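Local coordinates for possible substrate binding protein of ABC transporter system (Rhodopseudomonas palustris, PDB 3N0X), which probably serves as the substrate-binding component of an ABC transporter, capturing a branched-chain amino acid or related ligand for uptake, at residues Gln109-Lys114 with Ile119-Arg124; Ala313-Glu318 with Glu331-Leu336; Thr321-Met326 with Ser338-Lys343. All blocks are in the same frame, centred on the assembly; numbering follows the deposited sequence.

Overall arrangement
The three contacts lie within the family's periplasmic binding fold, 11 to 19 Å apart between centres. Contacts 1 and 3 are buried and of similar size, whereas contact 2 is smaller and partly exposed at the glutamate. Contacts 1 and 2 adjoin: Ile119 and Arg121 on strand 119-121 meet His333 and Gln334, so the outermost strand of the mixed sheet is joined to the segment leading into strand 335-345. Contacts 2 and 3 share that long strand and cross along the chain. Their chemistry differs: a guanidinium packed on isoleucine in contact 1, one histidine-carboxylate bond in contact 2, and a buried lysine beside three bridging waters in contact 3.

Contact 1: residues Gln109-Lys114 with Ile119-Arg124; sequences QITGEK and IFRTGR
The guanidinium of Arg121 is the flat group of this contact: Ile110 lies over one face, with CG2 4.0 Å above the plane near its centre, and Thr111 OG1 sits at the edge. The contact lies at the edge of the mixed sheet of the periplasmic binding protein fold, where the loop segment 109-114 folds back on the outermost strand 119-121. Ile110 CB approaches Arg121 NH1 to 3.6 Å, and the two side chains cross at about a right angle. Beside this polar group, Ile110 CG2 meets Ile119 CG2 at 3.9 Å, and both isoleucines also pack on helix 83-96 and on Val102.

The arginine leaves the strand with CG anti to the backbone N (chi1 175°) and bends at chi3 (54°), which turns its end toward the loop. Several partners then fix the rotation of the group: NE binds Gln334 OE1, NH1 binds the carbonyls of Ala105 and Ala107, and NH2 serves Thr111. The buried charge is probably stabilised by these neutral oxygens. Thr111 CG2 is 3.9 Å from Arg121 NE where these side chains cross, again nearly perpendicular, while Arg121 NH2 donates to Thr111 OG1 over 2.9 Å, the acceptor tilted 15° from the guanidinium plane.

Contact 2: residues Ala313-Glu318 with Glu331-Leu336; sequences AMEGME and EDHQAL
Glu315 and His333 meet through one strong polar interaction, a hydrogen bond from His333 NE2 to Glu315 OE2 of 2.7 Å. The bond is nearly straight, with an N-H...O angle of 165°, and the oxygen lies in the plane of the imidazole at its edge. The carboxylate receives it on the anti lone pair of OE2, directed away from the other oxygen, and its plane is turned 60° from that of the ring.

Van der Waals contact across the segments is slight and accompanies the same pair: Glu315 CG comes to 3.5 Å from His333 NE2. The glutamate reaches across because its chain runs extended beyond CG (chi2 -168°), bringing the carboxylate to the ring although Glu315 CA and His333 CA are 6.5 Å apart.

Ring packing and a second hydrogen bond also hold the histidine. Phe120 stacks on His333, Trp115 meets it edge-to-face, and ND1 is bonded to Ile119 O. With an acceptor at each ring nitrogen, the rotation of the imidazole is fixed, and the ring is probably doubly protonated and positively charged, which the carboxylate would favour.

Within 313-318 a backbone bond, Met317 N to Met314 O at 3.0 Å, closes a type II beta turn in which Gly316 adopts positive phi. Side-chain bonds brace 331-336: Gln334 NE2 donates to Ala335 O over 3.2 Å, and Gln334 N weakly to Asp332 OD1. The pair is a His-carboxylate hydrogen bond, tying the turn after helix 307-314 to the loop that enters strand 335-345 of the antiparallel sheet.

Contact 3: residues Thr321-Met326 with Ser338-Lys343; sequences TPKGKM and SMYHFK
Lys323 makes the tight part of this contact: from the turn that leads into strand 324-328, its side chain runs to Ser338, at the break in strand 335-345, and to Tyr340 on that strand, the partner of 324-328 in a beta hairpin. Its NZ donates to Ser338 O over 2.8 Å, almost end-on to the carbonyl, with a C=O...N angle of 163°. A bend at chi3 (47°) brings the ammonium to this oxygen; the selenium of the selenomethionine Met339 is 3.6 Å from NZ. Nearer the backbone, Lys323 CB is 3.3 Å from Tyr340 OH, while CE approaches the tyrosine ring obliquely.

On the looser side three waters bridge the segments. One water accepts from Ser338 N and donates to the carbonyls of both Lys323 and Lys325. A second donates to Lys323 O and lies in the plane of the Tyr340 ring, 2.7 Å from OH. The third donates to Lys325 O and to Ser338 OG, whose stronger partner is Glu360.

Thr321 stabilises the turn that presents the lysine: its OG1 accepts from Lys323 N at 2.9 Å, an ST turn, and donates to Gly324 O over 2.7 Å. Gly324, at positive phi, closes the type I beta turn.

Because NZ also binds Gln337 OE1 and Tyr255 O, three oxygens surround the buried ammonium. None of these three oxygens belongs to a carboxylate, which implies that the lysine's charge is probably stabilised here by dipoles rather than by a salt bridge.

Contact 1: residues Gln109-Lys114 with Ile119-Arg124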
# COMPACT_ATOMS: atom_id res chain seq x y z
N GLN A 109 -9.55 1.61 8.32
CA GLN A 109 -10.00 1.77 9.71
C GLN A 109 -8.84 1.88 10.72
O GLN A 109 -9.04 2.43 11.81
CB GLN A 109 -10.96 0.62 10.10
CG GLN A 109 -12.26 0.53 9.25
CD GLN A 109 -12.05 -0.00 7.77
OE1 GLN A 109 -11.01 -0.63 7.41
NE2 GLN A 109 -13.06 0.26 6.90
N ILE A 110 -7.66 1.38 10.35
CA ILE A 110 -6.50 1.41 11.22
C ILE A 110 -6.11 2.83 11.58
O ILE A 110 -5.66 3.07 12.70
CB ILE A 110 -5.35 0.62 10.60
CG1 ILE A 110 -5.73 -0.86 10.58
CG2 ILE A 110 -3.99 0.89 11.31
CD1 ILE A 110 -4.77 -1.78 9.77
N THR A 111 -6.25 3.76 10.64
CA THR A 111 -5.99 5.17 10.91
C THR A 111 -7.31 5.97 10.96
O THR A 111 -7.29 7.22 10.90
CB THR A 111 -5.04 5.79 9.89
OG1 THR A 111 -5.46 5.46 8.55
CG2 THR A 111 -3.60 5.31 10.13
N GLY A 112 -8.42 5.27 11.09
CA GLY A 112 -9.73 5.87 11.15
C GLY A 112 -10.44 5.55 12.45
O GLY A 112 -9.97 5.88 13.53
N GLU A 113 -11.56 4.85 12.32
CA GLU A 113 -12.46 4.57 13.43
C GLU A 113 -11.80 3.75 14.54
O GLU A 113 -12.19 3.87 15.70
CB GLU A 113 -13.69 3.78 12.91
CG GLU A 113 -14.61 4.59 11.98
N LYS A 114 -10.81 2.94 14.18
CA LYS A 114 -10.19 2.02 15.14
C LYS A 114 -8.82 2.48 15.60
O LYS A 114 -8.12 1.79 16.35
CB LYS A 114 -10.08 0.62 14.53
CG LYS A 114 -11.43 0.01 14.19
CD LYS A 114 -12.28 -0.19 15.38
CE LYS A 114 -13.69 -0.64 15.02
NZ LYS A 114 -14.55 -0.66 16.24
N ILE A 119 -0.63 4.32 17.42
CA ILE A 119 -0.61 3.74 16.08
C ILE A 119 -0.09 4.76 15.05
O ILE A 119 -0.62 5.87 14.92
CB ILE A 119 -2.03 3.25 15.65
CG1 ILE A 119 -2.66 2.34 16.70
CG2 ILE A 119 -1.99 2.57 14.24
CD1 ILE A 119 -1.79 1.20 17.17
N PHE A 120 0.96 4.35 14.33
CA PHE A 120 1.44 5.05 13.15
C PHE A 120 1.37 4.05 12.00
O PHE A 120 1.25 2.85 12.19
CB PHE A 120 2.85 5.59 13.33
CG PHE A 120 2.97 6.74 14.30
CD1 PHE A 120 2.91 6.52 15.69
CD2 PHE A 120 3.06 8.03 13.85
CE1 PHE A 120 3.02 7.59 16.56
CE2 PHE A 120 3.18 9.08 14.72
CZ PHE A 120 3.14 8.87 16.07
N ARG A 121 1.42 4.55 10.77
CA ARG A 121 1.37 3.65 9.61
C ARG A 121 2.26 4.14 8.50
O ARG A 121 2.05 5.23 7.98
CB ARG A 121 -0.06 3.49 9.08
CG ARG A 121 -0.05 2.63 7.79
CD ARG A 121 -1.28 1.87 7.53
NE ARG A 121 -2.50 2.67 7.52
CZ ARG A 121 -3.71 2.12 7.44
NH1 ARG A 121 -3.82 0.83 7.31
NH2 ARG A 121 -4.82 2.85 7.51
N THR A 122 3.21 3.29 8.09
CA THR A 122 4.02 3.53 6.90
C THR A 122 3.37 2.96 5.61
O THR A 122 3.57 3.53 4.54
CB THR A 122 5.44 3.00 7.06
OG1 THR A 122 5.39 1.61 7.42
CG2 THR A 122 6.20 3.77 8.09
N GLY A 123 2.66 1.84 5.74
CA GLY A 123 1.98 1.25 4.60
C GLY A 123 0.99 2.25 4.03
O GLY A 123 0.49 3.13 4.74
N ARG A 124 0.74 2.20 2.73
CA ARG A 124 -0.35 3.02 2.20
C ARG A 124 -1.67 2.41 2.66
O ARG A 124 -1.77 1.22 2.90
CB ARG A 124 -0.28 3.22 0.69
CG ARG A 124 -1.02 2.22 -0.18
CD ARG A 124 -0.44 0.82 -0.08
NE ARG A 124 -1.10 -0.11 -0.99
CZ ARG A 124 -0.96 -1.43 -1.01
NH1 ARG A 124 -0.08 -2.07 -0.23
NH2 ARG A 124 -1.72 -2.14 -1.86

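Contact 2: residues Ala313-Glu318 with Glu331-Leu336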
# COMPACT_ATOMS: atom_id res chain seq x y z
N ALA A 313 8.00 13.16 18.58
CA ALA A 313 8.97 13.23 17.50
C ALA A 313 8.35 12.82 16.15
O ALA A 313 8.62 13.48 15.12
CB ALA A 313 10.19 12.34 17.82
N MSE A 314 7.50 11.80 16.17
CA MSE A 314 6.96 11.21 14.94
C MSE A 314 5.80 11.98 14.31
O MSE A 314 5.62 11.93 13.09
CB MSE A 314 6.56 9.74 15.19
CG MSE A 314 7.78 8.89 15.44
SE MSE A 314 7.32 7.16 16.11
CE MSE A 314 6.62 6.31 14.58
N GLU A 315 5.02 12.73 15.12
CA GLU A 315 3.89 13.49 14.57
C GLU A 315 4.42 14.60 13.67
O GLU A 315 5.16 15.48 14.13
CB GLU A 315 3.04 14.09 15.72
CG GLU A 315 2.20 13.02 16.39
CD GLU A 315 1.12 13.58 17.33
OE1 GLU A 315 1.24 14.76 17.77
OE2 GLU A 315 0.19 12.80 17.65
N GLY A 316 4.05 14.56 12.38
CA GLY A 316 4.52 15.58 11.42
C GLY A 316 5.93 15.31 10.89
O GLY A 316 6.49 16.16 10.19
N MSE A 317 6.50 14.16 11.24
CA MSE A 317 7.90 13.84 10.92
C MSE A 317 8.06 13.38 9.48
O MSE A 317 7.43 12.39 9.08
CB MSE A 317 8.44 12.75 11.85
CG MSE A 317 9.95 12.57 11.78
SE MSE A 317 10.53 11.04 12.82
CE MSE A 317 10.03 9.69 11.60
N GLU A 318 8.98 14.01 8.77
CA GLU A 318 9.41 13.56 7.43
C GLU A 318 10.50 12.51 7.55
O GLU A 318 11.31 12.53 8.49
CB GLU A 318 9.94 14.74 6.63
CG GLU A 318 8.94 15.85 6.43
CD GLU A 318 9.39 16.92 5.41
OE1 GLU A 318 10.58 16.93 5.00
OE2 GLU A 318 8.52 17.76 5.04
N GLU A 331 -2.40 14.44 12.50
CA GLU A 331 -3.77 14.17 12.96
C GLU A 331 -4.06 12.70 13.14
O GLU A 331 -4.61 12.29 14.15
CB GLU A 331 -4.80 14.73 11.98
CG GLU A 331 -4.79 16.25 11.82
CD GLU A 331 -3.93 16.75 10.66
OE1 GLU A 331 -2.73 16.39 10.54
OE2 GLU A 331 -4.46 17.56 9.87
N ASP A 332 -3.67 11.90 12.14
CA ASP A 332 -4.02 10.46 12.09
C ASP A 332 -2.85 9.50 11.97
O ASP A 332 -3.03 8.28 11.89
CB ASP A 332 -5.06 10.16 10.98
CG ASP A 332 -4.54 10.43 9.59
OD1 ASP A 332 -3.41 10.94 9.45
OD2 ASP A 332 -5.30 10.10 8.61
N HIS A 333 -1.65 10.08 12.02
CA HIS A 333 -0.40 9.32 12.00
C HIS A 333 -0.21 8.45 10.76
O HIS A 333 0.59 7.52 10.78
CB HIS A 333 -0.29 8.42 13.23
CG HIS A 333 -0.29 9.14 14.54
ND1 HIS A 333 -0.27 8.46 15.74
CD2 HIS A 333 -0.27 10.47 14.84
CE1 HIS A 333 -0.22 9.34 16.73
NE2 HIS A 333 -0.24 10.57 16.22
N GLN A 334 -0.91 8.76 9.68
CA GLN A 334 -0.77 8.04 8.40
C GLN A 334 0.39 8.66 7.62
O GLN A 334 0.49 9.89 7.51
CB GLN A 334 -2.03 8.19 7.57
CG GLN A 334 -1.93 7.64 6.15
CD GLN A 334 -1.69 6.12 6.10
OE1 GLN A 334 -2.42 5.37 6.74
NE2 GLN A 334 -0.65 5.67 5.36
N ALA A 335 1.27 7.82 7.10
CA ALA A 335 2.32 8.30 6.21
C ALA A 335 1.70 8.75 4.89
O ALA A 335 1.25 7.93 4.10
CB ALA A 335 3.39 7.22 5.95
N LEU A 336 1.80 10.05 4.63
CA LEU A 336 1.55 10.57 3.30
C LEU A 336 2.78 10.24 2.44
O LEU A 336 3.89 10.22 2.93
CB LEU A 336 1.31 12.05 3.36
CG LEU A 336 0.10 12.44 4.24
CD1 LEU A 336 -0.09 13.96 4.10
CD2 LEU A 336 -1.18 11.64 3.90

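Contact 3: residues Thr321-Met326 with Ser338-Lys343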
# COMPACT_ATOMS: atom_id res chain seq x y z
N THR A 321 12.65 7.35 2.16
CA THR A 321 12.29 5.96 1.89
C THR A 321 12.65 5.61 0.43
O THR A 321 13.04 6.50 -0.35
CB THR A 321 10.77 5.72 2.06
OG1 THR A 321 10.09 6.29 0.96
CG2 THR A 321 10.22 6.32 3.37
N PRO A 322 12.47 4.34 0.02
CA PRO A 322 12.65 4.06 -1.40
C PRO A 322 11.69 4.78 -2.32
O PRO A 322 11.90 4.81 -3.54
CB PRO A 322 12.40 2.53 -1.52
CG PRO A 322 12.73 2.01 -0.13
CD PRO A 322 12.27 3.09 0.79
N LYS A 323 10.60 5.32 -1.76
CA LYS A 323 9.65 6.11 -2.50
C LYS A 323 9.87 7.62 -2.34
O LYS A 323 8.97 8.44 -2.62
CB LYS A 323 8.22 5.76 -2.07
CG LYS A 323 7.76 4.34 -2.36
CD LYS A 323 6.32 4.06 -1.92
CE LYS A 323 5.40 5.14 -2.37
NZ LYS A 323 3.96 4.80 -2.28
N GLY A 324 11.05 7.99 -1.87
CA GLY A 324 11.37 9.37 -1.58
C GLY A 324 10.76 9.75 -0.24
O GLY A 324 10.61 8.91 0.66
N LYS A 325 10.35 10.99 -0.13
CA LYS A 325 9.90 11.54 1.13
C LYS A 325 8.54 11.00 1.55
O LYS A 325 7.61 11.01 0.76
CB LYS A 325 9.80 13.06 1.03
CG LYS A 325 9.46 13.74 2.35
N MSE A 326 8.43 10.58 2.80
CA MSE A 326 7.13 10.29 3.44
C MSE A 326 7.00 11.23 4.64
O MSE A 326 8.00 11.73 5.13
CB MSE A 326 7.00 8.84 3.86
CG MSE A 326 6.90 7.86 2.72
SE MSE A 326 6.33 6.18 3.36
CE MSE A 326 6.58 5.22 1.76
N SER A 338 4.18 9.64 -2.01
CA SER A 338 3.93 9.62 -3.43
C SER A 338 3.23 8.36 -3.83
O SER A 338 3.34 7.36 -3.16
CB SER A 338 5.27 9.68 -4.21
OG SER A 338 5.93 10.91 -4.04
N MSE A 339 2.55 8.42 -4.97
CA MSE A 339 2.02 7.23 -5.64
C MSE A 339 2.33 7.41 -7.14
O MSE A 339 2.70 8.51 -7.57
CB MSE A 339 0.50 7.11 -5.39
CG MSE A 339 0.14 7.07 -3.88
SE MSE A 339 0.53 5.44 -2.97
CE MSE A 339 -0.87 4.44 -3.77
N TYR A 340 2.23 6.34 -7.93
CA TYR A 340 2.78 6.36 -9.30
C TYR A 340 1.73 6.06 -10.36
O TYR A 340 1.13 4.99 -10.34
CB TYR A 340 3.96 5.37 -9.42
CG TYR A 340 4.99 5.64 -8.35
CD1 TYR A 340 5.82 6.75 -8.42
CD2 TYR A 340 5.10 4.80 -7.24
CE1 TYR A 340 6.75 7.02 -7.43
CE2 TYR A 340 6.01 5.07 -6.24
CZ TYR A 340 6.84 6.15 -6.33
OH TYR A 340 7.76 6.46 -5.30
N HIS A 341 1.49 7.01 -11.22
CA HIS A 341 0.66 6.84 -12.39
C HIS A 341 1.52 6.13 -13.43
O HIS A 341 2.55 6.64 -13.84
CB HIS A 341 0.21 8.23 -12.90
CG HIS A 341 -0.61 8.22 -14.17
ND1 HIS A 341 -1.03 9.41 -14.74
CD2 HIS A 341 -1.04 7.22 -15.00
CE1 HIS A 341 -1.72 9.14 -15.84
NE2 HIS A 341 -1.76 7.82 -16.02
N PHE A 342 1.07 4.94 -13.84
CA PHE A 342 1.84 4.03 -14.74
C PHE A 342 1.06 3.77 -16.01
O PHE A 342 -0.14 4.03 -16.10
CB PHE A 342 2.14 2.69 -14.07
CG PHE A 342 0.92 1.87 -13.79
CD1 PHE A 342 0.33 1.07 -14.76
CD2 PHE A 342 0.32 1.91 -12.52
CE1 PHE A 342 -0.82 0.37 -14.51
CE2 PHE A 342 -0.84 1.17 -12.25
CZ PHE A 342 -1.42 0.39 -13.26
N LYS A 343 1.78 3.25 -17.02
CA LYS A 343 1.20 2.72 -18.24
C LYS A 343 1.84 1.34 -18.49
O LYS A 343 3.09 1.20 -18.41
CB LYS A 343 1.43 3.66 -19.42
CG LYS A 343 0.71 3.25 -20.72
CD LYS A 343 0.84 4.32 -21.83
CE LYS A 343 -0.14 4.02 -22.96
NZ LYS A 343 -1.58 4.23 -22.55
O HOH W 1 6.74 8.85 -0.93
O HOH W 2 9.12 8.77 -5.42
O HOH W 3 7.10 12.09 -1.79